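Long-range contacts in thiamin pyrophosphokinase (Geobacillus thermodenitrificans, PDB 3K94), which catalyses the ATP-dependent pyrophosphorylation of thiamin to thiamin diphosphate: residues B[116-121]-B[133-137]; B[161-167]-B[195-201]. All coordinates share one frame; numbering follows the deposited sequence.

Contact 1 of 2, residues B[116-121]-B[133-137]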
ATOM      1  N   LEU B 116      -9.535   7.930   2.957  1.00 26.17           N
ATOM      2  CA  LEU B 116      -9.866   7.529   4.316  1.00 28.36           C
ATOM      3  C   LEU B 116      -9.456   8.611   5.330  1.00 29.51           C
ATOM      4  O   LEU B 116     -10.197   8.915   6.276  1.00 26.80           O
ATOM      5  CB  LEU B 116      -9.243   6.173   4.655  1.00 27.34           C
ATOM      6  CG  LEU B 116     -10.135   4.966   4.329  1.00 27.17           C
ATOM      7  CD1 LEU B 116     -10.583   5.006   2.886  1.00 24.98           C
ATOM      8  CD2 LEU B 116      -9.416   3.654   4.646  1.00 24.12           C
ATOM      9  N   LEU B 117      -8.277   9.190   5.125  1.00 27.77           N
ATOM     10  CA  LEU B 117      -7.789  10.259   5.996  1.00 28.98           C
ATOM     11  C   LEU B 117      -8.646  11.503   5.923  1.00 30.12           C
ATOM     12  O   LEU B 117      -8.952  12.107   6.945  1.00 31.43           O
ATOM     13  CB  LEU B 117      -6.351  10.625   5.651  1.00 27.79           C
ATOM     14  CG  LEU B 117      -5.404   9.494   6.011  1.00 36.75           C
ATOM     15  CD1 LEU B 117      -4.033   9.784   5.444  1.00 38.01           C
ATOM     16  CD2 LEU B 117      -5.385   9.325   7.531  1.00 39.78           C
ATOM     17  N   LYS B 118      -9.026  11.892   4.712  1.00 33.56           N
ATOM     18  CA  LYS B 118      -9.921  13.027   4.550  1.00 34.30           C
ATOM     19  C   LYS B 118     -11.206  12.802   5.337  1.00 36.82           C
ATOM     20  O   LYS B 118     -11.724  13.727   5.965  1.00 41.20           O
ATOM     21  CB  LYS B 118     -10.233  13.288   3.079  1.00 33.98           C
ATOM     22  CG  LYS B 118     -11.339  14.321   2.879  1.00 32.26           C
ATOM     23  CD  LYS B 118     -11.568  14.619   1.411  1.00 29.87           C
ATOM     24  CE  LYS B 118     -12.639  15.679   1.215  1.00 29.66           C
ATOM     25  NZ  LYS B 118     -12.673  16.125  -0.203  1.00 28.76           N
ATOM     26  N   TYR B 119     -11.713  11.573   5.312  1.00 30.13           N
ATOM     27  CA  TYR B 119     -12.933  11.237   6.043  1.00 27.56           C
ATOM     28  C   TYR B 119     -12.628  10.413   7.296  1.00 29.26           C
ATOM     29  O   TYR B 119     -13.361   9.484   7.631  1.00 24.28           O
ATOM     30  CB  TYR B 119     -13.909  10.481   5.137  1.00 29.73           C
ATOM     31  CG  TYR B 119     -14.424  11.299   3.965  1.00 32.01           C
ATOM     32  CD1 TYR B 119     -15.278  12.373   4.166  1.00 35.55           C
ATOM     33  CD2 TYR B 119     -14.066  10.986   2.662  1.00 30.06           C
ATOM     34  CE1 TYR B 119     -15.753  13.120   3.096  1.00 38.83           C
ATOM     35  CE2 TYR B 119     -14.537  11.715   1.591  1.00 31.33           C
ATOM     36  CZ  TYR B 119     -15.375  12.785   1.811  1.00 38.74           C
ATOM     37  OH  TYR B 119     -15.848  13.513   0.742  1.00 40.00           O
ATOM     38  N   ALA B 120     -11.546  10.763   7.984  1.00 25.59           N
ATOM     39  CA  ALA B 120     -11.092   9.995   9.135  1.00 27.40           C
ATOM     40  C   ALA B 120     -12.153   9.825  10.228  1.00 26.14           C
ATOM     41  O   ALA B 120     -12.114   8.861  10.979  1.00 25.91           O
ATOM     42  CB  ALA B 120      -9.804  10.601   9.715  1.00 26.16           C
ATOM     43  N   ASP B 121     -13.095  10.754  10.321  1.00 26.01           N
ATOM     44  CA  ASP B 121     -14.138  10.638  11.345  1.00 31.46           C
ATOM     45  C   ASP B 121     -15.277   9.696  10.964  1.00 33.68           C
ATOM     46  O   ASP B 121     -16.177   9.459  11.761  1.00 35.20           O
ATOM     47  CB  ASP B 121     -14.700  12.011  11.753  1.00 32.85           C
ATOM     48  CG  ASP B 121     -15.279  12.799  10.576  1.00 42.05           C
ATOM     49  OD1 ASP B 121     -14.981  12.488   9.400  1.00 42.62           O
ATOM     50  OD2 ASP B 121     -16.033  13.757  10.837  1.00 48.65           O
ATOM     51  N   LEU B 133      -7.969  -2.266   6.217  1.00 15.41           N
ATOM     52  CA  LEU B 133      -7.197  -1.092   6.589  1.00 20.31           C
ATOM     53  C   LEU B 133      -8.156   0.011   6.989  1.00 20.61           C
ATOM     54  O   LEU B 133      -9.171   0.230   6.326  1.00 20.00           O
ATOM     55  CB  LEU B 133      -6.271  -0.667   5.431  1.00 21.90           C
ATOM     56  CG  LEU B 133      -5.329   0.533   5.604  1.00 24.63           C
ATOM     57  CD1 LEU B 133      -4.216   0.466   4.577  1.00 23.63           C
ATOM     58  CD2 LEU B 133      -6.095   1.855   5.470  1.00 24.70           C
ATOM     59  N   THR B 134      -7.846   0.665   8.105  1.00 18.94           N
ATOM     60  CA  THR B 134      -8.674   1.721   8.659  1.00 18.93           C
ATOM     61  C   THR B 134      -7.785   2.805   9.262  1.00 22.81           C
ATOM     62  O   THR B 134      -6.646   2.543   9.662  1.00 24.89           O
ATOM     63  CB  THR B 134      -9.629   1.200   9.768  1.00 23.74           C
ATOM     64  OG1 THR B 134      -8.882   0.521  10.796  1.00 26.56           O
ATOM     65  CG2 THR B 134     -10.672   0.254   9.197  1.00 25.29           C
ATOM     66  N   VAL B 135      -8.308   4.026   9.328  1.00 22.12           N
ATOM     67  CA  VAL B 135      -7.603   5.123   9.990  1.00 23.21           C
ATOM     68  C   VAL B 135      -8.519   5.711  11.059  1.00 23.77           C
ATOM     69  O   VAL B 135      -9.744   5.668  10.924  1.00 23.88           O
ATOM     70  CB  VAL B 135      -7.145   6.215   8.988  1.00 28.05           C
ATOM     71  CG1 VAL B 135      -6.239   5.606   7.904  1.00 26.64           C
ATOM     72  CG2 VAL B 135      -8.342   6.883   8.365  1.00 27.94           C
ATOM     73  N   HIS B 136      -7.932   6.258  12.116  1.00 21.90           N
ATOM     74  CA  HIS B 136      -8.710   6.632  13.296  1.00 23.73           C
ATOM     75  C   HIS B 136      -8.281   7.953  13.927  1.00 23.31           C
ATOM     76  O   HIS B 136      -7.088   8.278  13.982  1.00 22.50           O
ATOM     77  CB  HIS B 136      -8.614   5.529  14.357  1.00 25.69           C
ATOM     78  CG  HIS B 136      -9.131   4.207  13.893  1.00 26.16           C
ATOM     79  ND1 HIS B 136      -8.314   3.230  13.365  1.00 24.26           N
ATOM     80  CD2 HIS B 136     -10.388   3.706  13.858  1.00 25.60           C
ATOM     81  CE1 HIS B 136      -9.046   2.180  13.033  1.00 23.27           C
ATOM     82  NE2 HIS B 136     -10.309   2.450  13.310  1.00 29.13           N
ATOM     83  N   LEU B 137      -9.267   8.681  14.439  1.00 18.29           N
ATOM     84  CA  LEU B 137      -9.032   9.869  15.248  1.00 20.58           C
ATOM     85  C   LEU B 137      -9.057   9.452  16.719  1.00 20.05           C
ATOM     86  O   LEU B 137      -9.423   8.320  17.034  1.00 22.04           O
ATOM     87  CB  LEU B 137     -10.105  10.922  14.946  1.00 23.95           C
ATOM     88  CG  LEU B 137     -10.157  11.361  13.464  1.00 25.75           C
ATOM     89  CD1 LEU B 137     -11.203  12.448  13.227  1.00 25.01           C
ATOM     90  CD2 LEU B 137      -8.784  11.834  12.952  1.00 19.48           C
TER
HETATM   91  O   HOH W   1     -12.124   8.179  13.782  1.00 22.15           O
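Ala120 O and Leu137 N are joined through one water, which donates to the alanine carbonyl at 2.9 Å from Ala120 O and accepts from the amide just past the strand at 3.0 Å from Leu137 N. Side chain to side chain, the contact is apolar. Val135 is the bump of the strand: its CG2 packs on the Leu116 carbonyl, 3.5 Å from Leu116 O, and also meets Leu116 CB, while its CG1 packs against CD2 of Leu117, the two side chains crossing at about a right angle. Toward the N-terminal end of the strand, CD2 of Leu116 reaches Leu133 CD2 at 3.9 Å. At the other end Leu137 splits its branches between two partners: CD2 sits 3.6 Å from Ala120 CB, and CD1 touches CB of Asp121. With an alanine here, the Ala120 methyl and Asp121 CB would probably lose their cover, and a gap would open beside the water bridge. The contact thus seats the C-terminal end of helix 106-118 and the turn after it on strand 131-136, which lies between strands 125-128 and 204-209 of the mixed sheet; Leu117 also packs on Arg180 of the second subunit, and Leu133 on its Phe110.

Contact 2 of 2, residues B[161-167]-B[195-201]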
ATOM      1  N   VAL B 161       1.355  10.277  18.323  1.00 30.47           N
ATOM      2  CA  VAL B 161       0.105   9.698  18.792  1.00 30.05           C
ATOM      3  C   VAL B 161       0.251   9.473  20.289  1.00 33.50           C
ATOM      4  O   VAL B 161       1.106   8.701  20.723  1.00 36.05           O
ATOM      5  CB  VAL B 161      -0.192   8.362  18.100  1.00 27.14           C
ATOM      6  CG1 VAL B 161      -1.254   7.584  18.873  1.00 26.81           C
ATOM      7  CG2 VAL B 161      -0.628   8.595  16.641  1.00 23.95           C
ATOM      8  N   ALA B 162      -0.565  10.162  21.080  1.00 35.28           N
ATOM      9  CA  ALA B 162      -0.385  10.144  22.531  1.00 33.21           C
ATOM     10  C   ALA B 162      -1.271   9.136  23.238  1.00 31.66           C
ATOM     11  O   ALA B 162      -2.349   8.779  22.748  1.00 27.30           O
ATOM     12  CB  ALA B 162      -0.588  11.537  23.120  1.00 32.69           C
ATOM     13  N   GLU B 163      -0.779   8.696  24.394  1.00 28.74           N
ATOM     14  CA  GLU B 163      -1.468   7.791  25.301  1.00 29.02           C
ATOM     15  C   GLU B 163      -2.057   6.583  24.592  1.00 28.92           C
ATOM     16  O   GLU B 163      -3.198   6.201  24.831  1.00 31.16           O
ATOM     17  CB  GLU B 163      -2.542   8.529  26.102  1.00 33.77           C
ATOM     18  CG  GLU B 163      -2.033   9.742  26.868  1.00 42.07           C
ATOM     19  CD  GLU B 163      -3.158  10.477  27.581  1.00 51.79           C
ATOM     20  OE1 GLU B 163      -4.012   9.803  28.194  1.00 57.55           O
ATOM     21  OE2 GLU B 163      -3.197  11.724  27.524  1.00 53.69           O
ATOM     22  N   PHE B 164      -1.266   5.976  23.717  1.00 28.44           N
ATOM     23  CA  PHE B 164      -1.702   4.769  23.049  1.00 21.56           C
ATOM     24  C   PHE B 164      -1.805   3.616  24.057  1.00 26.14           C
ATOM     25  O   PHE B 164      -0.859   3.331  24.784  1.00 24.05           O
ATOM     26  CB  PHE B 164      -0.752   4.429  21.910  1.00 20.74           C
ATOM     27  CG  PHE B 164      -1.223   3.301  21.071  1.00 25.84           C
ATOM     28  CD1 PHE B 164      -2.410   3.408  20.359  1.00 26.68           C
ATOM     29  CD2 PHE B 164      -0.497   2.125  20.992  1.00 26.43           C
ATOM     30  CE1 PHE B 164      -2.861   2.360  19.584  1.00 25.21           C
ATOM     31  CE2 PHE B 164      -0.939   1.082  20.203  1.00 26.11           C
ATOM     32  CZ  PHE B 164      -2.125   1.206  19.493  1.00 23.23           C
ATOM     33  N   THR B 165      -2.964   2.961  24.101  1.00 27.97           N
ATOM     34  CA  THR B 165      -3.210   1.911  25.084  1.00 27.99           C
ATOM     35  C   THR B 165      -3.943   0.731  24.460  1.00 24.84           C
ATOM     36  O   THR B 165      -4.932   0.910  23.745  1.00 25.41           O
ATOM     37  CB  THR B 165      -4.034   2.451  26.269  1.00 32.19           C
ATOM     38  OG1 THR B 165      -3.286   3.472  26.939  1.00 34.40           O
ATOM     39  CG2 THR B 165      -4.391   1.328  27.251  1.00 28.18           C
ATOM     40  N   LEU B 166      -3.438  -0.472  24.704  1.00 21.92           N
ATOM     41  CA  LEU B 166      -4.069  -1.684  24.189  1.00 26.95           C
ATOM     42  C   LEU B 166      -4.566  -2.562  25.325  1.00 30.70           C
ATOM     43  O   LEU B 166      -3.929  -2.629  26.371  1.00 28.94           O
ATOM     44  CB  LEU B 166      -3.087  -2.501  23.350  1.00 23.68           C
ATOM     45  CG  LEU B 166      -2.473  -1.906  22.083  1.00 23.79           C
ATOM     46  CD1 LEU B 166      -1.384  -2.848  21.557  1.00 21.91           C
ATOM     47  CD2 LEU B 166      -3.549  -1.678  21.027  1.00 20.01           C
ATOM     48  N   THR B 167      -5.711  -3.219  25.117  1.00 28.65           N
ATOM     49  CA  THR B 167      -6.154  -4.304  25.995  1.00 28.04           C
ATOM     50  C   THR B 167      -6.479  -5.538  25.143  1.00 29.10           C
ATOM     51  O   THR B 167      -7.015  -5.409  24.043  1.00 24.92           O
ATOM     52  CB  THR B 167      -7.373  -3.902  26.891  1.00 29.46           C
ATOM     53  OG1 THR B 167      -8.567  -3.799  26.101  1.00 28.93           O
ATOM     54  CG2 THR B 167      -7.118  -2.562  27.635  1.00 22.17           C
ATOM     55  N   GLY B 195     -10.743  -6.945  22.298  1.00 25.26           N
ATOM     56  CA  GLY B 195      -9.801  -6.018  22.896  1.00 26.92           C
ATOM     57  C   GLY B 195     -10.105  -4.597  22.483  1.00 23.26           C
ATOM     58  O   GLY B 195     -11.059  -4.355  21.748  1.00 25.89           O
ATOM     59  N   THR B 196      -9.295  -3.659  22.963  1.00 21.68           N
ATOM     60  CA  THR B 196      -9.443  -2.262  22.593  1.00 24.23           C
ATOM     61  C   THR B 196      -8.098  -1.635  22.238  1.00 22.74           C
ATOM     62  O   THR B 196      -7.038  -2.124  22.660  1.00 22.36           O
ATOM     63  CB  THR B 196     -10.043  -1.448  23.756  1.00 27.75           C
ATOM     64  OG1 THR B 196      -9.238  -1.630  24.920  1.00 22.26           O
ATOM     65  CG2 THR B 196     -11.452  -1.916  24.075  1.00 29.94           C
ATOM     66  N   PHE B 197      -8.145  -0.570  21.444  1.00 18.36           N
ATOM     67  CA  PHE B 197      -7.035   0.367  21.349  1.00 21.86           C
ATOM     68  C   PHE B 197      -7.580   1.754  21.585  1.00 23.08           C
ATOM     69  O   PHE B 197      -8.719   2.027  21.241  1.00 23.42           O
ATOM     70  CB  PHE B 197      -6.248   0.264  20.020  1.00 21.47           C
ATOM     71  CG  PHE B 197      -7.048   0.576  18.767  1.00 20.98           C
ATOM     72  CD1 PHE B 197      -7.864  -0.389  18.189  1.00 19.03           C
ATOM     73  CD2 PHE B 197      -6.922   1.807  18.130  1.00 22.47           C
ATOM     74  CE1 PHE B 197      -8.583  -0.122  17.016  1.00 20.79           C
ATOM     75  CE2 PHE B 197      -7.635   2.098  16.945  1.00 17.73           C
ATOM     76  CZ  PHE B 197      -8.470   1.125  16.392  1.00 23.96           C
ATOM     77  N   SER B 198      -6.785   2.621  22.195  1.00 22.69           N
ATOM     78  CA  SER B 198      -7.230   3.986  22.423  1.00 25.36           C
ATOM     79  C   SER B 198      -6.044   4.918  22.415  1.00 21.84           C
ATOM     80  O   SER B 198      -4.916   4.506  22.672  1.00 26.53           O
ATOM     81  CB  SER B 198      -7.994   4.107  23.753  1.00 28.85           C
ATOM     82  OG  SER B 198      -7.133   3.923  24.872  1.00 33.83           O
ATOM     83  N   PHE B 199      -6.301   6.183  22.125  1.00 20.67           N
ATOM     84  CA  PHE B 199      -5.263   7.194  22.139  1.00 23.70           C
ATOM     85  C   PHE B 199      -5.944   8.532  22.291  1.00 29.51           C
ATOM     86  O   PHE B 199      -7.107   8.673  21.926  1.00 27.26           O
ATOM     87  CB  PHE B 199      -4.380   7.134  20.876  1.00 26.82           C
ATOM     88  CG  PHE B 199      -5.145   7.220  19.569  1.00 27.51           C
ATOM     89  CD1 PHE B 199      -5.795   6.104  19.053  1.00 26.86           C
ATOM     90  CD2 PHE B 199      -5.186   8.407  18.845  1.00 25.40           C
ATOM     91  CE1 PHE B 199      -6.495   6.172  17.848  1.00 25.94           C
ATOM     92  CE2 PHE B 199      -5.876   8.487  17.624  1.00 27.20           C
ATOM     93  CZ  PHE B 199      -6.535   7.368  17.125  1.00 23.45           C
ATOM     94  N   SER B 200      -5.226   9.513  22.830  1.00 33.83           N
ATOM     95  CA  SER B 200      -5.846  10.794  23.167  1.00 35.41           C
ATOM     96  C   SER B 200      -5.520  11.886  22.162  1.00 30.75           C
ATOM     97  O   SER B 200      -6.212  12.895  22.090  1.00 31.90           O
ATOM     98  CB  SER B 200      -5.401  11.245  24.562  1.00 33.43           C
ATOM     99  OG  SER B 200      -4.036  11.618  24.536  1.00 32.79           O
ATOM    100  N   GLU B 201      -4.450  11.696  21.399  1.00 30.56           N
ATOM    101  CA  GLU B 201      -4.041  12.687  20.408  1.00 36.47           C
ATOM    102  C   GLU B 201      -3.528  12.038  19.136  1.00 32.12           C
ATOM    103  O   GLU B 201      -2.928  10.964  19.181  1.00 26.49           O
ATOM    104  CB  GLU B 201      -2.939  13.585  20.957  1.00 44.22           C
ATOM    105  CG  GLU B 201      -3.377  14.522  22.048  1.00 57.55           C
ATOM    106  CD  GLU B 201      -2.278  15.484  22.433  1.00 65.62           C
ATOM    107  OE1 GLU B 201      -1.261  15.537  21.704  1.00 66.60           O
ATOM    108  OE2 GLU B 201      -2.429  16.183  23.459  1.00 68.96           O
TER
HETATM  109  O   HOH W   2      -5.515   6.042  25.884  1.00 38.28           O
HETATM  110  O   HOH W   3      -7.416   0.435  24.902  1.00 29.72           O
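Thr167 and Thr196 meet through their hydroxyls, OG1 to OG1 at 2.6 Å, a hydrogen bond in which either could be the donor. Both hydroxyls stand between the backbone N and the carbonyl carbon (chi1 72° and 55°), which turns them to each other across an antiparallel hydrogen-bonded pair. Beside them the bare Gly195 lets the Thr167 carbonyl sit close, Thr167 O lying 3.1 Å from Gly195 CA, where a side chain would collide with it. Thr165 and Ser198 form the next such pair, joined by Thr165 N to Ser198 O at 2.9 Å and by the return bond from Ser198 N. Thr165, Thr167, Thr196 and Ser198 share one face of the sheet, where one water links Thr165 O to Thr196 OG1 and another Glu163 O to Ser198 OG; Thr165 OG1 itself is hydrogen-bonded to Asn175 N.

The other face is apolar and carries the larger bumps. At the non-hydrogen-bonded pair, Leu166 CD2 is pressed to 3.5 Å from Phe197 CB, at the root of the aromatic side chain. The Phe164 ring fits between two such roots: CE1 comes 4.0 Å from Phe197 CB, and Phe199 CB lies at the ring edge, near its plane. Beyond it Val161 CG1 packs 3.7 Å from the same Phe199 CB. Past the regular strands the backbones stay tied by Ser200 N to Ala162 O at 3.0 Å, and a weak bond runs from Ser200 OG to Glu163 OE2.

Strand 165-167 is an outer strand of a three-stranded antiparallel sheet in the vitamin B1 binding domain, with strand 194-199 in the middle and 139-144 beyond. The aromatic face is turned to the mixed sheet, where Phe164 and Phe199 touch Leu204 and Phe197 touches Met206 of strand 204-209.

Both contacts are partly buried, mixing buried and exposed residues, but contact 1 lies nearer the centre of the chain. It is a helix-on-strand seat, made largely of aliphatic side chains with a single water bridge. Contact 2, farther out, pairs two strands, so backbone hydrogen bonds carry it, and its two faces differ: one hydroxyl-rich and watered, the other aromatic and buried. They share no element, yet they touch where strand 131-136 ends against the three-stranded sheet: Phe199 CZ packs on the His136 and Leu137 carbonyls, and the rings of His136 and Phe197 meet edge to face. Contact 1 also lies at the subunit interface, whereas the second subunit does not touch contact 2.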